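Local coordinates for DNA repair protein RecO (Deinococcus radiodurans, PDB 1W3S) that binds zinc and probably takes part in DNA repair and recombination through the RecF pathway, at residues A[22-27]-A[35-40]; A[81-86]-A[122-127]; A[129-134]-A[209-214]. One frame throughout, in Å; residues are numbered along the deposited sequence.

Contact 1 of 3, residues A[22-27]-A[35-40]; sequences DIIVTL and KAIARG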
ATOM      1  N   ASP A  22       4.425   7.476 -25.682  1.00 52.35           N
ATOM      2  CA  ASP A  22       3.663   6.329 -25.235  1.00 51.92           C
ATOM      3  C   ASP A  22       3.691   6.161 -23.712  1.00 51.15           C
ATOM      4  O   ASP A  22       4.598   6.642 -23.013  1.00 51.42           O
ATOM      5  CB  ASP A  22       4.053   5.051 -26.008  1.00 52.73           C
ATOM      6  CG  ASP A  22       5.520   4.779 -25.999  1.00 53.77           C
ATOM      7  OD1 ASP A  22       6.058   4.409 -27.067  1.00 54.15           O
ATOM      8  OD2 ASP A  22       6.207   4.900 -24.965  1.00 56.61           O
ATOM      9  N   ILE A  23       2.654   5.499 -23.217  1.00 49.46           N
ATOM     10  CA  ILE A  23       2.344   5.468 -21.806  1.00 48.64           C
ATOM     11  C   ILE A  23       2.748   4.111 -21.252  1.00 47.61           C
ATOM     12  O   ILE A  23       2.264   3.085 -21.716  1.00 47.28           O
ATOM     13  CB  ILE A  23       0.825   5.729 -21.615  1.00 48.72           C
ATOM     14  CG1 ILE A  23       0.402   7.001 -22.390  1.00 48.48           C
ATOM     15  CG2 ILE A  23       0.479   5.850 -20.138  1.00 48.92           C
ATOM     16  CD1 ILE A  23      -1.095   7.176 -22.587  1.00 48.02           C
ATOM     17  N   ILE A  24       3.680   4.112 -20.302  1.00 46.60           N
ATOM     18  CA  ILE A  24       4.073   2.900 -19.583  1.00 46.24           C
ATOM     19  C   ILE A  24       3.398   2.928 -18.225  1.00 45.85           C
ATOM     20  O   ILE A  24       3.590   3.857 -17.434  1.00 46.19           O
ATOM     21  CB  ILE A  24       5.586   2.817 -19.424  1.00 45.91           C
ATOM     22  CG1 ILE A  24       6.252   2.923 -20.799  1.00 46.59           C
ATOM     23  CG2 ILE A  24       5.990   1.516 -18.751  1.00 45.79           C
ATOM     24  CD1 ILE A  24       7.752   2.904 -20.743  1.00 46.88           C
ATOM     25  N   VAL A  25       2.614   1.894 -17.955  1.00 45.15           N
ATOM     26  CA  VAL A  25       1.781   1.864 -16.775  1.00 44.48           C
ATOM     27  C   VAL A  25       2.031   0.589 -15.939  1.00 43.70           C
ATOM     28  O   VAL A  25       2.392  -0.448 -16.475  1.00 43.26           O
ATOM     29  CB  VAL A  25       0.304   2.046 -17.200  1.00 44.59           C
ATOM     30  CG1 VAL A  25      -0.138   0.983 -18.183  1.00 44.51           C
ATOM     31  CG2 VAL A  25      -0.594   2.047 -16.007  1.00 45.79           C
ATOM     32  N   THR A  26       1.904   0.701 -14.618  1.00 42.95           N
ATOM     33  CA  THR A  26       1.740  -0.468 -13.749  1.00 42.76           C
ATOM     34  C   THR A  26       0.310  -0.496 -13.222  1.00 42.00           C
ATOM     35  O   THR A  26      -0.207   0.518 -12.820  1.00 41.40           O
ATOM     36  CB  THR A  26       2.701  -0.438 -12.553  1.00 42.64           C
ATOM     37  OG1 THR A  26       4.060  -0.437 -13.005  1.00 43.22           O
ATOM     38  CG2 THR A  26       2.582  -1.735 -11.731  1.00 42.63           C
ATOM     39  N   LEU A  27      -0.318  -1.667 -13.236  1.00 42.07           N
ATOM     40  CA  LEU A  27      -1.658  -1.857 -12.696  1.00 42.20           C
ATOM     41  C   LEU A  27      -1.651  -2.875 -11.579  1.00 41.89           C
ATOM     42  O   LEU A  27      -0.874  -3.818 -11.604  1.00 41.58           O
ATOM     43  CB  LEU A  27      -2.612  -2.391 -13.768  1.00 42.35           C
ATOM     44  CG  LEU A  27      -2.995  -1.587 -15.010  1.00 43.22           C
ATOM     45  CD1 LEU A  27      -4.406  -1.988 -15.470  1.00 44.71           C
ATOM     46  CD2 LEU A  27      -2.966  -0.134 -14.763  1.00 43.68           C
ATOM     47  N   LYS A  35       2.481  -5.030 -15.574  1.00 46.75           N
ATOM     48  CA  LYS A  35       3.247  -3.991 -16.261  1.00 46.97           C
ATOM     49  C   LYS A  35       2.840  -3.969 -17.751  1.00 46.96           C
ATOM     50  O   LYS A  35       2.794  -5.008 -18.408  1.00 46.99           O
ATOM     51  CB  LYS A  35       4.742  -4.287 -16.109  1.00 47.32           C
ATOM     52  CG  LYS A  35       5.579  -3.172 -15.500  1.00 48.35           C
ATOM     53  CD  LYS A  35       5.613  -1.922 -16.397  1.00 50.12           C
ATOM     54  CE  LYS A  35       6.929  -1.140 -16.261  1.00 50.50           C
ATOM     55  NZ  LYS A  35       8.102  -1.920 -16.746  1.00 51.26           N
ATOM     56  N   ALA A  36       2.557  -2.791 -18.289  1.00 47.11           N
ATOM     57  CA  ALA A  36       2.020  -2.676 -19.648  1.00 47.39           C
ATOM     58  C   ALA A  36       2.484  -1.411 -20.376  1.00 47.61           C
ATOM     59  O   ALA A  36       2.985  -0.477 -19.748  1.00 47.08           O
ATOM     60  CB  ALA A  36       0.497  -2.725 -19.596  1.00 47.16           C
ATOM     61  N   ILE A  37       2.314  -1.399 -21.702  1.00 48.39           N
ATOM     62  CA  ILE A  37       2.626  -0.227 -22.538  1.00 49.11           C
ATOM     63  C   ILE A  37       1.520   0.079 -23.550  1.00 49.80           C
ATOM     64  O   ILE A  37       0.977  -0.813 -24.192  1.00 49.70           O
ATOM     65  CB  ILE A  37       4.014  -0.372 -23.250  1.00 49.02           C
ATOM     66  CG1 ILE A  37       4.344   0.877 -24.072  1.00 48.70           C
ATOM     67  CG2 ILE A  37       4.085  -1.607 -24.144  1.00 49.11           C
ATOM     68  CD1 ILE A  37       5.831   1.050 -24.320  1.00 48.67           C
ATOM     69  N   ALA A  38       1.181   1.356 -23.658  1.00 51.13           N
ATOM     70  CA  ALA A  38       0.245   1.835 -24.658  1.00 52.31           C
ATOM     71  C   ALA A  38       1.003   2.725 -25.646  1.00 53.31           C
ATOM     72  O   ALA A  38       1.395   3.835 -25.305  1.00 53.18           O
ATOM     73  CB  ALA A  38      -0.886   2.603 -23.999  1.00 52.40           C
ATOM     74  N   ARG A  39       1.204   2.214 -26.860  1.00 54.72           N
ATOM     75  CA  ARG A  39       1.947   2.903 -27.924  1.00 55.61           C
ATOM     76  C   ARG A  39       1.234   4.147 -28.436  1.00 56.51           C
ATOM     77  O   ARG A  39       0.029   4.317 -28.230  1.00 57.18           O
ATOM     78  CB  ARG A  39       2.165   1.955 -29.103  1.00 56.12           C
ATOM     79  CG  ARG A  39       3.019   0.741 -28.779  1.00 56.72           C
ATOM     80  CD  ARG A  39       4.495   1.047 -28.656  1.00 58.20           C
ATOM     81  NE  ARG A  39       5.230  -0.036 -27.994  1.00 58.96           N
ATOM     82  CZ  ARG A  39       6.560  -0.079 -27.882  1.00 59.73           C
ATOM     83  NH1 ARG A  39       7.319   0.899 -28.376  1.00 60.11           N
ATOM     84  NH2 ARG A  39       7.140  -1.103 -27.263  1.00 59.67           N
ATOM     85  N   GLY A  40       1.983   5.019 -29.107  1.00 57.36           N
ATOM     86  CA  GLY A  40       1.393   6.204 -29.746  1.00 57.56           C
ATOM     87  C   GLY A  40       2.292   6.877 -30.778  1.00 58.18           C
ATOM     88  O   GLY A  40       3.153   6.234 -31.392  1.00 58.91           O
TER
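Two antiparallel strands, 23-29 and 32-38, make a beta hairpin in the N-terminal OB-fold domain, where Ile23 faces Ala38 and Val25 faces Ala36 as hydrogen-bonded pairs. Each pair closes a two-bond ring: Ile23 N gives to Ala38 O at 3.0 Å and Ala38 N returns to Ile23 O at 2.8 Å. Val25 and Ala36 exchange the same two bonds, and Val25 CG1 rests 4.0 Å from Ala36 CB on the face that also carries Ile23 and Ala38. There Ala36 and Ala38 reach Val71 of strand 69-78. The other face is built from the non-hydrogen-bonded pairs. With CG1 anti to the backbone N (chi1 -178°), Ile37 swings CD1 toward Ile24 CG1, 4.0 Å away, and Asp22. The aliphatic chain of Lys35, bent from chi2 onward, passes Val25 O with CD at 3.5 Å and brings CE to Ile24 CG2 at 3.8 Å. At the end of the hairpin Asp22 OD2 is hydrogen-bonded to Thr18. Its OD1 makes a long salt bridge, 4.0 Å to Arg39 NH1, through charge alone because the oxygen sits well out of the guanidinium plane.

Contact 2 of 3, residues A[81-86]-A[122-127]; sequences PTLAEP and GVAHQP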
ATOM      1  N   PRO A  81     -12.437  11.595  -8.554  1.00 36.95           N
ATOM      2  CA  PRO A  81     -11.991  12.953  -8.924  1.00 37.51           C
ATOM      3  C   PRO A  81     -11.443  13.806  -7.750  1.00 37.19           C
ATOM      4  O   PRO A  81     -10.677  14.758  -7.930  1.00 35.59           O
ATOM      5  CB  PRO A  81     -13.261  13.592  -9.503  1.00 37.42           C
ATOM      6  CG  PRO A  81     -14.375  12.768  -9.001  1.00 37.42           C
ATOM      7  CD  PRO A  81     -13.868  11.392  -8.814  1.00 36.74           C
ATOM      8  N   THR A  82     -11.893  13.422  -6.571  1.00 37.53           N
ATOM      9  CA  THR A  82     -11.485  13.975  -5.273  1.00 37.80           C
ATOM     10  C   THR A  82     -10.002  13.727  -4.905  1.00 36.98           C
ATOM     11  O   THR A  82      -9.478  14.374  -4.008  1.00 36.74           O
ATOM     12  CB  THR A  82     -12.451  13.407  -4.170  1.00 38.29           C
ATOM     13  OG1 THR A  82     -11.691  12.941  -3.065  1.00 39.87           O
ATOM     14  CG2 THR A  82     -13.146  12.070  -4.619  1.00 39.74           C
ATOM     15  N   LEU A  83      -9.324  12.813  -5.598  1.00 36.47           N
ATOM     16  CA  LEU A  83      -7.867  12.648  -5.435  1.00 36.29           C
ATOM     17  C   LEU A  83      -7.067  13.762  -6.142  1.00 35.80           C
ATOM     18  O   LEU A  83      -5.851  13.757  -6.118  1.00 34.72           O
ATOM     19  CB  LEU A  83      -7.399  11.276  -5.934  1.00 35.99           C
ATOM     20  CG  LEU A  83      -8.061  10.033  -5.299  1.00 36.82           C
ATOM     21  CD1 LEU A  83      -7.486   8.739  -5.882  1.00 35.91           C
ATOM     22  CD2 LEU A  83      -7.938  10.018  -3.776  1.00 36.30           C
ATOM     23  N   ALA A  84      -7.774  14.701  -6.768  1.00 35.92           N
ATOM     24  CA  ALA A  84      -7.208  15.936  -7.276  1.00 36.38           C
ATOM     25  C   ALA A  84      -6.777  16.890  -6.148  1.00 36.98           C
ATOM     26  O   ALA A  84      -6.012  17.826  -6.390  1.00 36.89           O
ATOM     27  CB  ALA A  84      -8.219  16.624  -8.154  1.00 35.98           C
ATOM     28  N   GLU A  85      -7.272  16.665  -4.932  1.00 37.35           N
ATOM     29  CA  GLU A  85      -6.893  17.482  -3.795  1.00 38.18           C
ATOM     30  C   GLU A  85      -5.503  17.057  -3.368  1.00 38.76           C
ATOM     31  O   GLU A  85      -5.304  15.879  -3.056  1.00 39.60           O
ATOM     32  CB  GLU A  85      -7.881  17.305  -2.638  1.00 38.11           C
ATOM     33  CG  GLU A  85      -9.332  17.547  -3.058  1.00 39.16           C
ATOM     34  CD  GLU A  85     -10.324  17.361  -1.932  1.00 39.92           C
ATOM     35  OE1 GLU A  85      -9.892  17.147  -0.769  1.00 41.88           O
ATOM     36  OE2 GLU A  85     -11.542  17.445  -2.215  1.00 42.22           O
ATOM     37  N   PRO A  86      -4.545  17.992  -3.353  1.00 38.79           N
ATOM     38  CA  PRO A  86      -3.147  17.678  -3.010  1.00 38.75           C
ATOM     39  C   PRO A  86      -2.946  16.721  -1.830  1.00 38.81           C
ATOM     40  O   PRO A  86      -2.064  15.881  -1.884  1.00 38.58           O
ATOM     41  CB  PRO A  86      -2.548  19.055  -2.692  1.00 38.53           C
ATOM     42  CG  PRO A  86      -3.368  20.029  -3.503  1.00 38.34           C
ATOM     43  CD  PRO A  86      -4.725  19.430  -3.653  1.00 38.67           C
ATOM     44  N   GLY A 122     -11.286   5.248   0.665  1.00 33.38           N
ATOM     45  CA  GLY A 122     -11.205   5.944   1.943  1.00 33.60           C
ATOM     46  C   GLY A 122     -10.411   7.237   1.841  1.00 33.44           C
ATOM     47  O   GLY A 122     -10.834   8.284   2.308  1.00 33.08           O
ATOM     48  N   VAL A 123      -9.256   7.172   1.209  1.00 33.85           N
ATOM     49  CA  VAL A 123      -8.444   8.363   1.027  1.00 34.36           C
ATOM     50  C   VAL A 123      -9.232   9.477   0.323  1.00 34.75           C
ATOM     51  O   VAL A 123      -9.107  10.636   0.701  1.00 34.64           O
ATOM     52  CB  VAL A 123      -7.127   8.034   0.268  1.00 34.27           C
ATOM     53  CG1 VAL A 123      -6.443   9.297  -0.247  1.00 34.44           C
ATOM     54  CG2 VAL A 123      -6.187   7.235   1.173  1.00 34.58           C
ATOM     55  N   ALA A 124     -10.031   9.121  -0.683  1.00 35.30           N
ATOM     56  CA  ALA A 124     -10.766  10.096  -1.495  1.00 35.89           C
ATOM     57  C   ALA A 124     -11.950  10.701  -0.769  1.00 36.47           C
ATOM     58  O   ALA A 124     -12.273  11.878  -0.963  1.00 36.15           O
ATOM     59  CB  ALA A 124     -11.265   9.446  -2.783  1.00 35.59           C
ATOM     60  N   HIS A 125     -12.617   9.886   0.044  1.00 37.49           N
ATOM     61  CA  HIS A 125     -13.944  10.221   0.545  1.00 38.31           C
ATOM     62  C   HIS A 125     -14.022  10.599   2.015  1.00 39.24           C
ATOM     63  O   HIS A 125     -15.030  11.136   2.443  1.00 39.88           O
ATOM     64  CB  HIS A 125     -14.878   9.038   0.337  1.00 38.63           C
ATOM     65  CG  HIS A 125     -15.137   8.711  -1.093  1.00 38.09           C
ATOM     66  ND1 HIS A 125     -15.684   9.622  -1.976  1.00 39.30           N
ATOM     67  CD2 HIS A 125     -14.947   7.566  -1.792  1.00 36.71           C
ATOM     68  CE1 HIS A 125     -15.805   9.052  -3.163  1.00 38.36           C
ATOM     69  NE2 HIS A 125     -15.364   7.807  -3.076  1.00 38.36           N
ATOM     70  N   GLN A 126     -12.997  10.324   2.811  1.00 40.25           N
ATOM     71  CA  GLN A 126     -13.158  10.519   4.256  1.00 40.79           C
ATOM     72  C   GLN A 126     -12.445  11.720   4.883  1.00 40.67           C
ATOM     73  O   GLN A 126     -11.481  12.217   4.330  1.00 40.68           O
ATOM     74  CB  GLN A 126     -12.906   9.193   4.985  1.00 40.94           C
ATOM     75  CG  GLN A 126     -14.269   8.619   5.484  1.00 42.04           C
ATOM     76  CD  GLN A 126     -14.299   7.150   5.543  1.00 42.37           C
ATOM     77  OE1 GLN A 126     -13.254   6.515   5.501  1.00 48.55           O
ATOM     78  NE2 GLN A 126     -15.489   6.582   5.628  1.00 44.45           N
ATOM     79  N   PRO A 127     -12.948  12.215   6.018  1.00 41.47           N
ATOM     80  CA  PRO A 127     -12.388  13.409   6.666  1.00 41.89           C
ATOM     81  C   PRO A 127     -10.899  13.299   6.992  1.00 42.49           C
ATOM     82  O   PRO A 127     -10.203  14.309   6.968  1.00 42.99           O
ATOM     83  CB  PRO A 127     -13.172  13.499   7.980  1.00 41.63           C
ATOM     84  CG  PRO A 127     -14.404  12.788   7.749  1.00 41.36           C
ATOM     85  CD  PRO A 127     -14.071  11.671   6.805  1.00 41.71           C
TER
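Thr82 and Leu83 reach from the 3-10 turn 81-84 to the last turn of helix 110-125, and both converge on Ala124 from different directions. Thr82 comes in at the backbone: its CB is directed at the helix, and Thr82 OG1 meets the carbonyl oxygen Ala124 O at 2.4 Å as donor. That separation is too short to be taken literally. The hydroxyl also sits at an eclipsed-like chi1 of 133°, so the partners are plausible while the exact geometry stays doubtful. The other branch, Thr82 CG2, lies alongside Ala124 CB at 3.7 Å and comes obliquely to His125, 4.3 Å from CE1. Within the helix end, Ala124 CB lies over the centre of one face of the His125 ring.

Leu83 meets the side chains of Ala124 and Val123, one branch doing the touching. Its CG stands anti to the carbonyl carbon (chi1 -57°); CD1 continues the chain, anti to CA, and the other branch, Leu83 CD2, turns to Ala124 CB at 3.5 Å and Val123 CG1 at 3.9 Å. Beyond the pair, Leu83 also packs on Phe53 and on Ala92 of helix 86-101, and Val123 on Phe91.

Arg88 completes the polar side: its NH1 binds Val123 O and Gln126 O, while NE pairs with Glu85 OE1. Carbonyl oxygens at the C-terminal end of helix 110-125 are thus met by a cation, which probably suits the partial negative charge of that helix end; Thr82 OG1 is a probable further donor, to Ala124 O, at a doubtful length.

Contact 3 of 3, residues A[129-134]-A[209-214]; sequences PEWVAL and ADRPAL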
ATOM      1  N   PRO A 129      -7.824  11.289   5.702  1.00 43.34           N
ATOM      2  CA  PRO A 129      -7.081  10.441   4.790  1.00 43.27           C
ATOM      3  C   PRO A 129      -5.783   9.874   5.368  1.00 43.38           C
ATOM      4  O   PRO A 129      -5.367   8.786   4.981  1.00 43.46           O
ATOM      5  CB  PRO A 129      -6.796  11.370   3.597  1.00 43.18           C
ATOM      6  CG  PRO A 129      -6.895  12.742   4.125  1.00 43.25           C
ATOM      7  CD  PRO A 129      -7.932  12.670   5.193  1.00 43.61           C
ATOM      8  N   GLU A 130      -5.142  10.600   6.278  1.00 43.56           N
ATOM      9  CA  GLU A 130      -3.889  10.135   6.858  1.00 43.35           C
ATOM     10  C   GLU A 130      -4.161   8.952   7.770  1.00 43.12           C
ATOM     11  O   GLU A 130      -3.342   8.038   7.862  1.00 42.96           O
ATOM     12  CB  GLU A 130      -3.156  11.297   7.547  1.00 44.25           C
ATOM     13  CG  GLU A 130      -3.008  11.300   9.062  1.00 46.36           C
ATOM     14  CD  GLU A 130      -1.572  11.053   9.468  1.00 48.51           C
ATOM     15  OE1 GLU A 130      -0.998  10.101   8.910  1.00 51.26           O
ATOM     16  OE2 GLU A 130      -1.025  11.796  10.314  1.00 48.14           O
ATOM     17  N   TRP A 131      -5.336   8.948   8.405  1.00 42.58           N
ATOM     18  CA  TRP A 131      -5.749   7.820   9.211  1.00 42.28           C
ATOM     19  C   TRP A 131      -6.052   6.591   8.334  1.00 42.33           C
ATOM     20  O   TRP A 131      -5.645   5.464   8.660  1.00 42.06           O
ATOM     21  CB  TRP A 131      -6.932   8.179  10.124  1.00 42.08           C
ATOM     22  CG  TRP A 131      -7.264   7.050  11.033  1.00 41.93           C
ATOM     23  CD1 TRP A 131      -8.449   6.407  11.145  1.00 41.76           C
ATOM     24  CD2 TRP A 131      -6.358   6.379  11.919  1.00 41.75           C
ATOM     25  NE1 TRP A 131      -8.347   5.377  12.048  1.00 41.43           N
ATOM     26  CE2 TRP A 131      -7.067   5.336  12.529  1.00 41.01           C
ATOM     27  CE3 TRP A 131      -5.005   6.549  12.244  1.00 41.94           C
ATOM     28  CZ2 TRP A 131      -6.488   4.487  13.454  1.00 41.66           C
ATOM     29  CZ3 TRP A 131      -4.429   5.702  13.162  1.00 41.78           C
ATOM     30  CH2 TRP A 131      -5.164   4.684  13.753  1.00 42.15           C
ATOM     31  N   VAL A 132      -6.739   6.805   7.212  1.00 42.36           N
ATOM     32  CA  VAL A 132      -6.995   5.722   6.249  1.00 41.84           C
ATOM     33  C   VAL A 132      -5.671   5.161   5.720  1.00 41.66           C
ATOM     34  O   VAL A 132      -5.524   3.968   5.588  1.00 41.63           O
ATOM     35  CB  VAL A 132      -7.893   6.186   5.062  1.00 41.91           C
ATOM     36  CG1 VAL A 132      -8.042   5.072   4.008  1.00 41.45           C
ATOM     37  CG2 VAL A 132      -9.274   6.631   5.547  1.00 41.04           C
ATOM     38  N   ALA A 133      -4.702   6.017   5.431  1.00 41.98           N
ATOM     39  CA  ALA A 133      -3.406   5.555   4.933  1.00 42.38           C
ATOM     40  C   ALA A 133      -2.779   4.575   5.898  1.00 42.56           C
ATOM     41  O   ALA A 133      -2.354   3.493   5.502  1.00 43.06           O
ATOM     42  CB  ALA A 133      -2.451   6.736   4.685  1.00 42.29           C
ATOM     43  N   LEU A 134      -2.734   4.961   7.165  1.00 42.96           N
ATOM     44  CA  LEU A 134      -2.107   4.151   8.206  1.00 43.36           C
ATOM     45  C   LEU A 134      -2.798   2.826   8.409  1.00 43.31           C
ATOM     46  O   LEU A 134      -2.147   1.782   8.425  1.00 43.40           O
ATOM     47  CB  LEU A 134      -2.093   4.897   9.549  1.00 43.61           C
ATOM     48  CG  LEU A 134      -0.924   5.840   9.773  1.00 43.83           C
ATOM     49  CD1 LEU A 134      -1.144   6.656  11.033  1.00 44.60           C
ATOM     50  CD2 LEU A 134       0.387   5.055   9.842  1.00 44.50           C
ATOM     51  N   ALA A 209      -1.325  13.689  17.453  1.00 61.60           N
ATOM     52  CA  ALA A 209      -0.086  13.938  18.203  1.00 61.33           C
ATOM     53  C   ALA A 209       0.705  12.634  18.392  1.00 61.15           C
ATOM     54  O   ALA A 209       1.937  12.648  18.412  1.00 61.19           O
ATOM     55  CB  ALA A 209      -0.398  14.573  19.556  1.00 61.58           C
ATOM     56  N   ASP A 210      -0.015  11.521  18.525  1.00 60.57           N
ATOM     57  CA  ASP A 210       0.591  10.187  18.631  1.00 60.08           C
ATOM     58  C   ASP A 210       0.991   9.537  17.293  1.00 59.42           C
ATOM     59  O   ASP A 210       1.679   8.520  17.285  1.00 59.42           O
ATOM     60  CB  ASP A 210      -0.384   9.236  19.339  1.00 60.41           C
ATOM     61  CG  ASP A 210      -0.451   9.458  20.837  1.00 61.41           C
ATOM     62  OD1 ASP A 210       0.546   9.932  21.433  1.00 63.64           O
ATOM     63  OD2 ASP A 210      -1.462   9.155  21.506  1.00 62.22           O
ATOM     64  N   ARG A 211       0.559  10.105  16.172  1.00 58.61           N
ATOM     65  CA  ARG A 211       0.774   9.483  14.855  1.00 57.92           C
ATOM     66  C   ARG A 211       2.199   9.430  14.341  1.00 57.70           C
ATOM     67  O   ARG A 211       2.568   8.445  13.701  1.00 57.83           O
ATOM     68  CB  ARG A 211      -0.099  10.144  13.791  1.00 57.54           C
ATOM     69  CG  ARG A 211      -1.513   9.646  13.832  1.00 56.87           C
ATOM     70  CD  ARG A 211      -2.464  10.418  12.985  1.00 56.26           C
ATOM     71  NE  ARG A 211      -3.841  10.105  13.352  1.00 55.27           N
ATOM     72  CZ  ARG A 211      -4.902  10.613  12.752  1.00 53.02           C
ATOM     73  NH1 ARG A 211      -4.752  11.449  11.733  1.00 52.83           N
ATOM     74  NH2 ARG A 211      -6.114  10.259  13.159  1.00 52.35           N
ATOM     75  N   PRO A 212       3.000  10.469  14.553  1.00 57.46           N
ATOM     76  CA  PRO A 212       4.383  10.441  14.058  1.00 57.63           C
ATOM     77  C   PRO A 212       5.133   9.151  14.436  1.00 57.86           C
ATOM     78  O   PRO A 212       5.919   8.639  13.629  1.00 58.17           O
ATOM     79  CB  PRO A 212       5.001  11.686  14.688  1.00 57.46           C
ATOM     80  CG  PRO A 212       3.849  12.617  14.829  1.00 57.13           C
ATOM     81  CD  PRO A 212       2.681  11.752  15.209  1.00 57.23           C
ATOM     82  N   ALA A 213       4.848   8.627  15.633  1.00 57.87           N
ATOM     83  CA  ALA A 213       5.423   7.372  16.126  1.00 57.58           C
ATOM     84  C   ALA A 213       4.946   6.127  15.372  1.00 57.38           C
ATOM     85  O   ALA A 213       5.701   5.165  15.234  1.00 57.65           O
ATOM     86  CB  ALA A 213       5.120   7.212  17.620  1.00 57.75           C
ATOM     87  N   LEU A 214       3.693   6.123  14.921  1.00 57.05           N
ATOM     88  CA  LEU A 214       3.187   5.028  14.084  1.00 56.66           C
ATOM     89  C   LEU A 214       3.896   4.990  12.730  1.00 56.38           C
ATOM     90  O   LEU A 214       4.290   3.920  12.279  1.00 56.36           O
ATOM     91  CB  LEU A 214       1.677   5.142  13.880  1.00 56.61           C
ATOM     92  CG  LEU A 214       0.775   4.951  15.107  1.00 56.46           C
ATOM     93  CD1 LEU A 214      -0.688   5.214  14.758  1.00 55.31           C
ATOM     94  CD2 LEU A 214       0.940   3.551  15.690  1.00 57.04           C
TER
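Arg211 reaches across to Glu130 and Trp131 with its chain extended from CG to NE. Its guanidinium runs nearly parallel to the indole, the planes 18° apart, with Trp131 CB over one face and 3.8 Å from Arg211 NH2; Arg211 NE comes obliquely to the ring, 3.9 Å from Trp131 CE3. Glu130 crosses obliquely from the same side of the guanidinium plane, Glu130 CG 3.2 Å from Arg211 NH1. The carboxylate is turned 90° to the guanidinium, and Glu130 OE2 stays 4.0 Å from Arg211 NH1, too far for a salt bridge. One turn further along helix 211-225, Leu214 CD1 touches the edge of the indole at Trp131 CZ3 (4.1 Å) and also Leu134 CD1 (4.0 Å), where the two leucines cross at about a right angle. In this way the N-terminal parts of helices 129-143 and 211-225 pack together in the helical C-terminal region. A second shell places the polar ends. Asp128 holds Arg211 NH2 in a salt bridge and takes the backbone N of Trp131 with its other oxygen, while Val206 O accepts from Arg211 NE. Replacing Arg211 with alanine is likely to leave Asp128 without its cation and Val206 O without its donor, and to open a gap beside Trp131. Trp131 NE1 is tied to Ser201 O, and Glu130 OE1 accepts from Trp215 NE1.

The three contacts follow one another along the chain, each closing before the next opens. Contact 1 belongs to the N-terminal OB-fold region, contacts 2 and 3 to the helical C-terminal part. The centre of contact 1 is about 25 Å from that of contact 2 and about 33 Å from that of contact 3, which lies across the chain's centre from it. Contacts 2 and 3, centres about 16 Å apart, touch where Val123 packs on Val132, joining the consecutive helices 110-125 and 129-143. Segment 81-86 follows strand 69-78, the last strand of the sheet along the chain, so contact 2 sits where the chain passes from sheet to helices. All three lie away from the zinc-binding cysteines.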